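Local coordinates for choline binding protein PCPA (Streptococcus pneumoniae, PDB 4CP6) that is a pneumococcal vaccine antigen that probably attaches to choline of the cell surface and probably displays its leucine-rich repeats there, at residues 284-289 with 307-312. Residues are numbered along the deposited sequence; the frame is centred on the assembly and turned at random.
Sequences GTFAFA and ERLAFY
Phe-288 and Phe-311 lie side by side on the buried side of this contact, CD2 of Phe-288 reaching to 3.5 Å from CE1 of Phe-311, with the ring planes inclined at 35°. Large, flat and apolar, both suit the interior, where Ile-297 touches each. The backbone N of Phe-288 donates to O of Ala-310 at 2.9 Å; the small methyl of Ala-310 fits beside O of Gly-284, consistent with the close approach of the turns. Equivalent turns of successive repeats stack here in a BspA-type leucine-rich repeat solenoid: the type II turn 284-287 sits against the type II turn 307-310, and each begins just after a short strand of the same parallel stack. Between the turns, O of Arg-308 accepts two bonds: N of Phe-286 comes almost head-on at 3.0 Å, OG1 of Thr-285 from one side at 2.6 Å, tilted 28° out of the carbonyl plane. Threonine suits this spot because its hydroxyl, swung opposite the backbone N (chi1 -170°), can reach the next repeat. Leu-309, branched and apolar, packs closely too, its CB over a face of the Phe-286 ring, 4.0 Å from the centroid; that ring also stacks on Tyr-263. Beside Thr-285, the carboxylate of Glu-307 suits a turn amide, OE1 receiving a weak, bent bond from N of Thr-285. The solvent side is looser: a water donates to OG1 of Thr-285 and accepts from NH1 of Arg-308, whose long, extended chain brings NH1 to the edge of the Phe-286 ring, 3.5 Å from CE1.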
loop_
_atom_site.group_PDB
_atom_site.type_symbol
_atom_site.label_atom_id
_atom_site.label_comp_id
_atom_site.label_asym_id
_atom_site.label_seq_id
_atom_site.Cartn_x
_atom_site.Cartn_y
_atom_site.Cartn_z
ATOM N N GLY A 284 8.160 7.615 7.580
ATOM C CA GLY A 284 6.776 7.730 7.124
ATOM C C GLY A 284 5.754 7.016 7.982
ATOM O O GLY A 284 6.082 6.108 8.753
ATOM N N THR A 285 4.479 7.345 7.755
ATOM C CA THR A 285 3.387 6.746 8.518
ATOM C C THR A 285 3.362 5.216 8.319
ATOM O O THR A 285 3.588 4.713 7.211
ATOM C CB THR A 285 2.057 7.477 8.221
ATOM O OG1 THR A 285 1.056 7.028 9.131
ATOM C CG2 THR A 285 1.557 7.220 6.810
ATOM N N PHE A 286 3.081 4.455 9.405
ATOM C CA PHE A 286 3.047 2.996 9.382
ATOM C C PHE A 286 4.357 2.381 8.893
ATOM O O PHE A 286 4.352 1.215 8.462
ATOM C CB PHE A 286 1.865 2.490 8.543
ATOM C CG PHE A 286 0.491 2.726 9.121
ATOM C CD1 PHE A 286 -0.129 3.961 8.986
ATOM C CD2 PHE A 286 -0.199 1.696 9.750
ATOM C CE1 PHE A 286 -1.407 4.174 9.504
ATOM C CE2 PHE A 286 -1.473 1.913 10.277
ATOM C CZ PHE A 286 -2.059 3.150 10.155
ATOM N N ALA A 287 5.495 3.121 8.953
ATOM C CA ALA A 287 6.706 2.542 8.373
ATOM C C ALA A 287 7.025 1.156 8.915
ATOM O O ALA A 287 7.406 0.293 8.121
ATOM C CB ALA A 287 7.896 3.457 8.576
ATOM N N PHE A 288 6.914 0.938 10.241
ATOM C CA PHE A 288 7.252 -0.361 10.828
ATOM C C PHE A 288 6.029 -1.068 11.342
ATOM O O PHE A 288 6.158 -1.997 12.161
ATOM C CB PHE A 288 8.337 -0.233 11.919
ATOM C CG PHE A 288 9.483 0.671 11.554
ATOM C CD1 PHE A 288 10.352 0.333 10.522
ATOM C CD2 PHE A 288 9.682 1.870 12.224
ATOM C CE1 PHE A 288 11.398 1.192 10.168
ATOM C CE2 PHE A 288 10.731 2.723 11.869
ATOM C CZ PHE A 288 11.552 2.382 10.819
ATOM N N ALA A 289 4.834 -0.689 10.868
ATOM C CA ALA A 289 3.622 -1.319 11.355
ATOM C C ALA A 289 3.632 -2.821 11.100
ATOM O O ALA A 289 3.850 -3.265 9.981
ATOM C CB ALA A 289 2.380 -0.671 10.744
ATOM N N GLU A 307 6.228 9.850 11.740
ATOM C CA GLU A 307 4.808 9.979 11.476
ATOM C C GLU A 307 3.932 8.975 12.199
ATOM O O GLU A 307 4.411 8.043 12.865
ATOM C CB GLU A 307 4.553 9.937 9.956
ATOM C CG GLU A 307 5.214 11.062 9.179
ATOM C CD GLU A 307 4.776 11.149 7.725
ATOM O OE1 GLU A 307 4.396 10.120 7.106
ATOM O OE2 GLU A 307 4.833 12.280 7.197
ATOM N N ARG A 308 2.626 9.168 12.038
ATOM C CA ARG A 308 1.594 8.376 12.672
ATOM C C ARG A 308 1.804 6.873 12.566
ATOM O O ARG A 308 2.044 6.349 11.479
ATOM C CB ARG A 308 0.226 8.776 12.080
ATOM C CG ARG A 308 -0.954 7.879 12.468
ATOM C CD ARG A 308 -2.295 8.526 12.114
ATOM N NE ARG A 308 -3.413 7.658 12.518
ATOM C CZ ARG A 308 -4.051 6.797 11.733
ATOM N NH1 ARG A 308 -3.690 6.650 10.465
ATOM N NH2 ARG A 308 -5.066 6.080 12.212
ATOM N N LEU A 309 1.723 6.185 13.688
ATOM C CA LEU A 309 1.771 4.731 13.769
ATOM C C LEU A 309 3.002 4.156 13.096
ATOM O O LEU A 309 2.966 3.031 12.603
ATOM C CB LEU A 309 0.455 4.080 13.285
ATOM C CG LEU A 309 -0.743 4.368 14.221
ATOM C CD1 LEU A 309 -2.077 4.159 13.495
ATOM C CD2 LEU A 309 -0.657 3.500 15.464
ATOM N N ALA A 310 4.132 4.862 13.193
ATOM C CA ALA A 310 5.371 4.308 12.630
ATOM C C ALA A 310 5.797 3.050 13.425
ATOM O O ALA A 310 6.305 2.098 12.840
ATOM C CB ALA A 310 6.487 5.352 12.690
ATOM N N PHE A 311 5.608 3.071 14.753
ATOM C CA PHE A 311 5.909 1.960 15.650
ATOM C C PHE A 311 4.573 1.441 16.136
ATOM O O PHE A 311 3.966 2.025 17.036
ATOM C CB PHE A 311 6.796 2.426 16.814
ATOM C CG PHE A 311 8.151 2.888 16.338
ATOM C CD1 PHE A 311 9.130 1.966 15.987
ATOM C CD2 PHE A 311 8.450 4.232 16.258
ATOM C CE1 PHE A 311 10.395 2.391 15.568
ATOM C CE2 PHE A 311 9.715 4.657 15.816
ATOM C CZ PHE A 311 10.674 3.728 15.497
ATOM N N TYR A 312 4.090 0.375 15.514
ATOM C CA TYR A 312 2.745 -0.135 15.774
ATOM C C TYR A 312 2.753 -1.625 15.615
ATOM O O TYR A 312 3.031 -2.129 14.538
ATOM C CB TYR A 312 1.815 0.487 14.724
ATOM C CG TYR A 312 0.357 0.096 14.757
ATOM C CD1 TYR A 312 -0.307 -0.108 15.964
ATOM C CD2 TYR A 312 -0.392 0.040 13.582
ATOM C CE1 TYR A 312 -1.680 -0.342 16.003
ATOM C CE2 TYR A 312 -1.762 -0.217 13.607
ATOM C CZ TYR A 312 -2.399 -0.416 14.821
ATOM O OH TYR A 312 -3.766 -0.656 14.862
HETATM O O HOH W 1 -1.544 7.695 8.769
#